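Local structure of protein kinase (Staphylococcus aureus subsp. aureus Mu50, 3PY9) at residues Lys236-Asp241 with Ser247-Ser252; Leu265-Glu268 with Thr272-Tyr275; Pro224-Gly227 with Ser232-Val235. The protein forms the extracellular region of the membrane Ser/Thr kinase PrkC, whose PASTA domains probably bind muropeptides and so relay cell-wall signals to the kinase. All blocks are in the same frame, centred on the assembly; numbering follows the deposited sequence.

Contact 1 (Lys236-Asp241 with Ser247-Ser252); sequences KVYIKD and STEKGS
This is an antiparallel strand pairing with a bulge, at the surface of the C-terminal domain, where Lys236-Asp241 of strand 233-241 meets Ser247-Ser252 on the way into strand 251-255. Lys236 faces Ser252 in a non-hydrogen-bonded pair, and Val237 faces Gly251 in a hydrogen-bonded one. Val237 N donates to Gly251 O at 3.0 Å. In return Gly251 N reaches Val237 O at 3.1 Å. Lys250 N also approaches Val237 O, but the bond is weak, with its N-H off line (129°). Two residues, Lys250 and Gly251, thus stand against Val237 alone, which is a classic beta bulge. The two chains part beyond it. A water takes over there, accepting from Ile239 N at 2.7 Å. It lies next to Thr248 O and probably links the two chains. On the side of Lys236 and Tyr238, Glu249 does most of the touching. Its CB lies over one face of the Tyr238 ring, toward the rim, in a CH-pi contact 4.1 Å from the centroid. Its CG sits between the backbone N and the carbonyl carbon (chi1 59°), and the chain bends at chi2. The carboxylate ends up beside the ring, steeply turned to it (73°), with OE1 3.5 Å from Tyr238 CE1. Its other oxygen, OE2, lies against CD of Lys236, while the ammonium group stays beyond salt-bridge distance. On the other side, CB of Lys250 rests on Ile239 CD1 at 3.6 Å. Lys250 NZ comes within 4.3 Å of Asp241 OD2, too far for a salt bridge. That carboxylate oxygen accepts instead from Arg266 N. Val237 and Ile239 also pack on Ile263 of strand 259-265.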
loop_
_atom_site.group_PDB
_atom_site.type_symbol
_atom_site.label_atom_id
_atom_site.label_comp_id
_atom_site.label_asym_id
_atom_site.label_seq_id
_atom_site.Cartn_x
_atom_site.Cartn_y
_atom_site.Cartn_z
ATOM N N LYS A 236 -37.694 8.647 9.153
ATOM C CA LYS A 236 -36.919 9.078 8.003
ATOM C C LYS A 236 -37.591 8.553 6.747
ATOM O O LYS A 236 -37.845 7.343 6.611
ATOM C CB LYS A 236 -35.467 8.596 8.105
ATOM C CG LYS A 236 -34.654 9.321 9.165
ATOM C CD LYS A 236 -33.217 8.853 9.190
ATOM C CE LYS A 236 -32.586 9.144 10.549
ATOM N NZ LYS A 236 -33.012 8.120 11.564
ATOM N N VAL A 237 -37.892 9.485 5.851
ATOM C CA VAL A 237 -38.554 9.220 4.594
ATOM C C VAL A 237 -37.518 9.388 3.478
ATOM O O VAL A 237 -36.862 10.437 3.357
ATOM C CB VAL A 237 -39.744 10.183 4.384
ATOM C CG1 VAL A 237 -40.599 9.753 3.193
ATOM C CG2 VAL A 237 -40.606 10.271 5.654
ATOM N N TYR A 238 -37.352 8.338 2.684
ATOM C CA TYR A 238 -36.414 8.350 1.559
ATOM C C TYR A 238 -37.233 8.234 0.297
ATOM O O TYR A 238 -38.119 7.388 0.209
ATOM C CB TYR A 238 -35.403 7.199 1.641
ATOM C CG TYR A 238 -34.673 7.088 2.958
ATOM C CD1 TYR A 238 -33.376 7.580 3.110
ATOM C CD2 TYR A 238 -35.283 6.487 4.067
ATOM C CE1 TYR A 238 -32.701 7.468 4.341
ATOM C CE2 TYR A 238 -34.629 6.376 5.289
ATOM C CZ TYR A 238 -33.338 6.865 5.426
ATOM O OH TYR A 238 -32.700 6.734 6.651
ATOM N N ILE A 239 -36.942 9.103 -0.665
ATOM C CA ILE A 239 -37.698 9.186 -1.917
ATOM C C ILE A 239 -36.784 8.917 -3.110
ATOM O O ILE A 239 -35.650 9.385 -3.134
ATOM C CB ILE A 239 -38.417 10.577 -2.050
ATOM C CG1 ILE A 239 -39.757 10.557 -1.338
ATOM C CG2 ILE A 239 -38.692 10.954 -3.479
ATOM C CD1 ILE A 239 -39.672 10.893 0.123
ATOM N N LYS A 240 -37.276 8.137 -4.072
ATOM C CA LYS A 240 -36.663 8.039 -5.408
ATOM C C LYS A 240 -37.674 8.566 -6.417
ATOM O O LYS A 240 -38.715 7.949 -6.600
ATOM C CB LYS A 240 -36.297 6.596 -5.759
ATOM C CG LYS A 240 -35.202 5.997 -4.899
ATOM C CD LYS A 240 -34.776 4.605 -5.382
ATOM C CE LYS A 240 -33.715 4.021 -4.449
ATOM N NZ LYS A 240 -33.583 2.537 -4.548
ATOM N N ASP A 241 -37.389 9.714 -7.037
ATOM C CA ASP A 241 -38.280 10.314 -8.054
ATOM C C ASP A 241 -37.480 11.117 -9.091
ATOM O O ASP A 241 -36.295 10.838 -9.298
ATOM C CB ASP A 241 -39.374 11.180 -7.399
ATOM C CG ASP A 241 -38.813 12.407 -6.680
ATOM O OD1 ASP A 241 -37.614 12.405 -6.343
ATOM O OD2 ASP A 241 -39.585 13.367 -6.449
ATOM N N SER A 247 -31.008 8.592 -1.903
ATOM C CA SER A 247 -29.662 8.508 -1.332
ATOM C C SER A 247 -29.709 8.806 0.161
ATOM O O SER A 247 -29.328 7.970 0.989
ATOM C CB SER A 247 -28.712 9.495 -2.037
ATOM O OG SER A 247 -29.027 9.646 -3.420
ATOM N N THR A 248 -30.179 10.010 0.484
ATOM C CA THR A 248 -30.358 10.447 1.861
ATOM C C THR A 248 -31.835 10.776 2.061
ATOM O O THR A 248 -32.605 10.805 1.082
ATOM C CB THR A 248 -29.466 11.668 2.193
ATOM O OG1 THR A 248 -29.660 12.687 1.202
ATOM C CG2 THR A 248 -27.985 11.263 2.224
ATOM N N GLU A 249 -32.242 10.999 3.311
ATOM C CA GLU A 249 -33.662 11.201 3.597
ATOM C C GLU A 249 -34.223 12.515 3.060
ATOM O O GLU A 249 -33.595 13.566 3.179
ATOM C CB GLU A 249 -34.003 10.989 5.089
ATOM C CG GLU A 249 -33.273 11.878 6.093
ATOM C CD GLU A 249 -32.013 11.238 6.633
ATOM O OE1 GLU A 249 -31.459 10.346 5.948
ATOM O OE2 GLU A 249 -31.574 11.624 7.740
ATOM N N LYS A 250 -35.399 12.428 2.448
ATOM C CA LYS A 250 -36.156 13.594 2.031
ATOM C C LYS A 250 -36.968 14.173 3.199
ATOM O O LYS A 250 -37.449 15.310 3.129
ATOM C CB LYS A 250 -37.093 13.210 0.890
ATOM C CG LYS A 250 -37.743 14.377 0.166
ATOM C CD LYS A 250 -36.862 14.887 -0.966
ATOM C CE LYS A 250 -37.578 15.942 -1.833
ATOM N NZ LYS A 250 -38.550 15.346 -2.797
ATOM N N GLY A 251 -37.106 13.392 4.271
ATOM C CA GLY A 251 -37.899 13.774 5.454
ATOM C C GLY A 251 -37.278 13.242 6.730
ATOM O O GLY A 251 -36.749 12.132 6.745
ATOM N N SER A 252 -37.334 14.042 7.797
ATOM C CA SER A 252 -36.729 13.704 9.095
ATOM C C SER A 252 -37.461 14.428 10.225
ATOM O O SER A 252 -37.408 15.658 10.322
ATOM C CB SER A 252 -35.241 14.067 9.112
ATOM O OG SER A 252 -34.593 13.605 10.297
HETATM O O HOH W 1 -34.610 10.511 -0.405
#

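Contact 2 (Leu265-Glu268 with Thr272-Tyr275); sequences LRIE and TASY
The backbones of Leu265-Glu268 and Thr272-Tyr275 face each other across side chains, not as paired strands. Their closest CA atoms, those of Ile267 and Ala273, are 6.1 Å apart. Leu265 lies on strand 259-265, and after a short turn the chain returns along strand 272-279. Each segment spends backbone bonds on other neighbours: Leu265 on Thr217, Ile267 on Lys215, Ala273 on Val289 and Ser274 on Lys240. Ala273 is the centre of the contact. Its CB meets CG1 of Ile267 at 3.6 Å and CB of Leu265 at 4.4 Å. In Ile267 the two branches divide the work. CG1 lies beside its own backbone N (chi1 -40°) and takes the methyl of Ala273, whereas CG2 lies against the backbone where Thr272 joins Ala273, 4.0 Å from Ala273 N. Leu265 reaches further along the strand. Its CD1 approaches the Tyr275 ring at the edge, near the ring plane, 4.4 Å from CD1 of the tyrosine. The other methyl, CD2, is near Ser274 O. Val289 of strand 282-290 adds to the same buried cluster, touching both Leu265 and Ile267. Across the two segments the contact is apolar, made of aliphatic groups, with one ring edge, gathered about Ala273. It is therefore held by burial and shape, while the backbone bonds of Leu265, Ile267, Ala273 and Ser274 go to other neighbours.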
loop_
_atom_site.group_PDB
_atom_site.type_symbol
_atom_site.label_atom_id
_atom_site.label_comp_id
_atom_site.label_asym_id
_atom_site.label_seq_id
_atom_site.Cartn_x
_atom_site.Cartn_y
_atom_site.Cartn_z
ATOM N N LEU A 265 -44.298 13.333 -4.628
ATOM C CA LEU A 265 -43.454 12.688 -5.645
ATOM C C LEU A 265 -43.647 13.318 -7.035
ATOM O O LEU A 265 -44.784 13.550 -7.474
ATOM C CB LEU A 265 -43.740 11.183 -5.714
ATOM C CG LEU A 265 -43.817 10.379 -4.413
ATOM C CD1 LEU A 265 -44.485 9.058 -4.668
ATOM C CD2 LEU A 265 -42.440 10.174 -3.803
ATOM N N ARG A 266 -42.536 13.593 -7.718
ATOM C CA ARG A 266 -42.588 14.084 -9.099
ATOM C C ARG A 266 -41.875 13.133 -10.072
ATOM O O ARG A 266 -40.675 12.863 -9.950
ATOM C CB ARG A 266 -42.084 15.530 -9.204
ATOM C CG ARG A 266 -42.943 16.536 -8.442
ATOM C CD ARG A 266 -42.941 17.927 -9.080
ATOM N NE ARG A 266 -44.212 18.633 -8.851
ATOM C CZ ARG A 266 -44.406 19.954 -8.958
ATOM N NH1 ARG A 266 -43.410 20.776 -9.292
ATOM N NH2 ARG A 266 -45.616 20.461 -8.721
ATOM N N ILE A 267 -42.644 12.617 -11.027
ATOM C CA ILE A 267 -42.218 11.502 -11.873
ATOM C C ILE A 267 -42.168 11.899 -13.357
ATOM O O ILE A 267 -43.101 12.525 -13.867
ATOM C CB ILE A 267 -43.174 10.288 -11.698
ATOM C CG1 ILE A 267 -43.584 10.116 -10.227
ATOM C CG2 ILE A 267 -42.523 9.016 -12.203
ATOM C CD1 ILE A 267 -45.069 9.844 -10.007
ATOM N N GLU A 268 -41.088 11.523 -14.044
ATOM C CA GLU A 268 -40.958 11.742 -15.500
ATOM C C GLU A 268 -41.832 10.788 -16.335
ATOM O O GLU A 268 -42.525 9.933 -15.781
ATOM C CB GLU A 268 -39.498 11.602 -15.929
ATOM C CG GLU A 268 -38.644 12.831 -15.674
ATOM C CD GLU A 268 -37.339 12.798 -16.458
ATOM O OE1 GLU A 268 -36.300 12.392 -15.884
ATOM O OE2 GLU A 268 -37.363 13.163 -17.656
ATOM N N THR A 272 -40.941 5.172 -12.791
ATOM C CA THR A 272 -41.566 4.984 -11.489
ATOM C C THR A 272 -40.804 5.779 -10.444
ATOM O O THR A 272 -39.581 5.947 -10.539
ATOM C CB THR A 272 -41.616 3.477 -11.031
ATOM O OG1 THR A 272 -40.359 2.832 -11.283
ATOM C CG2 THR A 272 -42.713 2.713 -11.748
ATOM N N ALA A 273 -41.543 6.282 -9.463
ATOM C CA ALA A 273 -40.948 6.822 -8.247
ATOM C C ALA A 273 -41.336 5.912 -7.085
ATOM O O ALA A 273 -42.254 5.107 -7.207
ATOM C CB ALA A 273 -41.423 8.236 -8.001
ATOM N N SER A 274 -40.622 6.029 -5.971
ATOM C CA SER A 274 -40.907 5.234 -4.790
ATOM C C SER A 274 -40.544 5.982 -3.493
ATOM O O SER A 274 -39.721 6.921 -3.499
ATOM C CB SER A 274 -40.183 3.878 -4.871
ATOM O OG SER A 274 -38.770 4.009 -4.955
ATOM N N TYR A 275 -41.184 5.578 -2.392
ATOM C CA TYR A 275 -40.789 6.039 -1.065
ATOM C C TYR A 275 -40.567 4.891 -0.095
ATOM O O TYR A 275 -41.235 3.848 -0.182
ATOM C CB TYR A 275 -41.800 7.023 -0.487
ATOM C CG TYR A 275 -43.155 6.443 -0.149
ATOM C CD1 TYR A 275 -44.242 6.669 -0.983
ATOM C CD2 TYR A 275 -43.360 5.689 1.022
ATOM C CE1 TYR A 275 -45.500 6.157 -0.680
ATOM C CE2 TYR A 275 -44.599 5.162 1.329
ATOM C CZ TYR A 275 -45.673 5.409 0.473
ATOM O OH TYR A 275 -46.925 4.907 0.753
#

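Contact 3 (Pro224-Gly227 with Ser232-Val235); sequences PYTG and SQKV
Gln233 lays its amide across the backbone of Thr226 and Gly227 and comes close to the ring of Tyr225. OE1 accepts from Thr226 N at 2.7 Å in a nearly straight bond (170°), although the donor stands 39° out of the carbonyl plane. NE2 donates to Thr226 OG1 at 3.0 Å, and this partner lies in the amide plane. Two bonds to one residue, from both ends of the amide, should fix its rotation. The side chain runs extended beyond CG, which carries the amide over to the loop. Thr226 OG1 lies between its own backbone N and carbonyl carbon, close to where NE2 arrives. Tyr225 CD1 is 3.4 Å from Gln233 OE1, with ring and amide planes steeply inclined (76°). One face of this ring covers Gly227 N, 3.4 Å above its centre. The hydroxyl bonds to Lys231 O, near the other end of the same loop. Gln233 itself begins strand 233-241 and pairs with Ile255. The arrangement is a glutamine amide tying down a loop, the link between strands 217-223 and 233-241, which are not sheet neighbours, in the C-terminal PASTA-like domain (E-set clan).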
loop_
_atom_site.group_PDB
_atom_site.type_symbol
_atom_site.label_atom_id
_atom_site.label_comp_id
_atom_site.label_asym_id
_atom_site.label_seq_id
_atom_site.Cartn_x
_atom_site.Cartn_y
_atom_site.Cartn_z
ATOM N N PRO A 224 -47.501 4.433 12.227
ATOM C CA PRO A 224 -47.799 4.131 13.619
ATOM C C PRO A 224 -46.605 4.404 14.550
ATOM O O PRO A 224 -45.434 4.233 14.163
ATOM C CB PRO A 224 -48.095 2.637 13.573
ATOM C CG PRO A 224 -47.207 2.134 12.518
ATOM C CD PRO A 224 -47.208 3.203 11.466
ATOM N N TYR A 225 -46.913 4.831 15.770
ATOM C CA TYR A 225 -45.901 5.035 16.781
ATOM C C TYR A 225 -45.778 3.749 17.578
ATOM O O TYR A 225 -46.780 3.192 18.019
ATOM C CB TYR A 225 -46.303 6.204 17.670
ATOM C CG TYR A 225 -45.537 6.281 18.959
ATOM C CD1 TYR A 225 -44.283 6.857 18.991
ATOM C CD2 TYR A 225 -46.063 5.754 20.148
ATOM C CE1 TYR A 225 -43.571 6.934 20.151
ATOM C CE2 TYR A 225 -45.333 5.811 21.327
ATOM C CZ TYR A 225 -44.089 6.421 21.310
ATOM O OH TYR A 225 -43.317 6.499 22.430
ATOM N N THR A 226 -44.554 3.256 17.758
ATOM C CA THR A 226 -44.375 1.996 18.452
ATOM C C THR A 226 -43.313 2.113 19.569
ATOM O O THR A 226 -42.789 1.118 20.052
ATOM C CB THR A 226 -44.047 0.843 17.444
ATOM O OG1 THR A 226 -42.938 1.222 16.621
ATOM C CG2 THR A 226 -45.250 0.536 16.523
ATOM N N GLY A 227 -43.029 3.343 19.986
ATOM C CA GLY A 227 -41.952 3.628 20.928
ATOM C C GLY A 227 -42.252 3.182 22.341
ATOM O O GLY A 227 -43.384 2.834 22.644
ATOM N N SER A 232 -40.135 9.658 21.941
ATOM C CA SER A 232 -40.340 9.802 20.513
ATOM C C SER A 232 -39.520 8.786 19.731
ATOM O O SER A 232 -38.524 8.235 20.223
ATOM C CB SER A 232 -39.994 11.221 20.070
ATOM O OG SER A 232 -38.634 11.534 20.311
ATOM N N GLN A 233 -39.986 8.525 18.520
ATOM C CA GLN A 233 -39.268 7.743 17.533
ATOM C C GLN A 233 -38.978 8.657 16.366
ATOM O O GLN A 233 -39.775 9.550 16.038
ATOM C CB GLN A 233 -40.126 6.596 17.038
ATOM C CG GLN A 233 -40.485 5.576 18.072
ATOM C CD GLN A 233 -41.383 4.502 17.516
ATOM O OE1 GLN A 233 -42.475 4.779 17.055
ATOM N NE2 GLN A 233 -40.920 3.265 17.553
ATOM N N LYS A 234 -37.855 8.410 15.719
ATOM C CA LYS A 234 -37.452 9.205 14.585
ATOM C C LYS A 234 -37.901 8.569 13.268
ATOM O O LYS A 234 -37.664 7.389 13.006
ATOM C CB LYS A 234 -35.941 9.370 14.585
ATOM C CG LYS A 234 -35.455 10.595 13.808
ATOM C CD LYS A 234 -33.931 10.550 13.556
ATOM C CE LYS A 234 -33.183 9.665 14.557
ATOM N NZ LYS A 234 -33.445 10.052 15.975
ATOM N N VAL A 235 -38.547 9.375 12.441
ATOM C CA VAL A 235 -39.015 8.916 11.152
ATOM C C VAL A 235 -38.093 9.495 10.096
ATOM O O VAL A 235 -37.734 10.668 10.158
ATOM C CB VAL A 235 -40.481 9.328 10.899
ATOM C CG1 VAL A 235 -40.990 8.783 9.575
ATOM C CG2 VAL A 235 -41.344 8.851 12.040
#

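How the contacts relate
From the N terminus, contact 3 comes first and closes the loop from strand 217-223 to strand 233-241. Contact 1 follows directly, since Val235 adjoins Lys236 on one strand. It closes the excursion through 244-245 that leads to strand 251-255. Contact 2 comes last and closes the loop between strands 259-265 and 272-279. The three are in series, and none nests in or crosses another. Contacts 1 and 2 touch: Lys240 O probably bonds Ser274 N between neighbouring strands, and Asp241 meets Arg266. Contacts 2 and 3 do not touch, their centres about 25 Å apart. Contact 1 stays within one five-strand sheet; contacts 2 and 3 link it to strands 259-265 and 217-223 outside it.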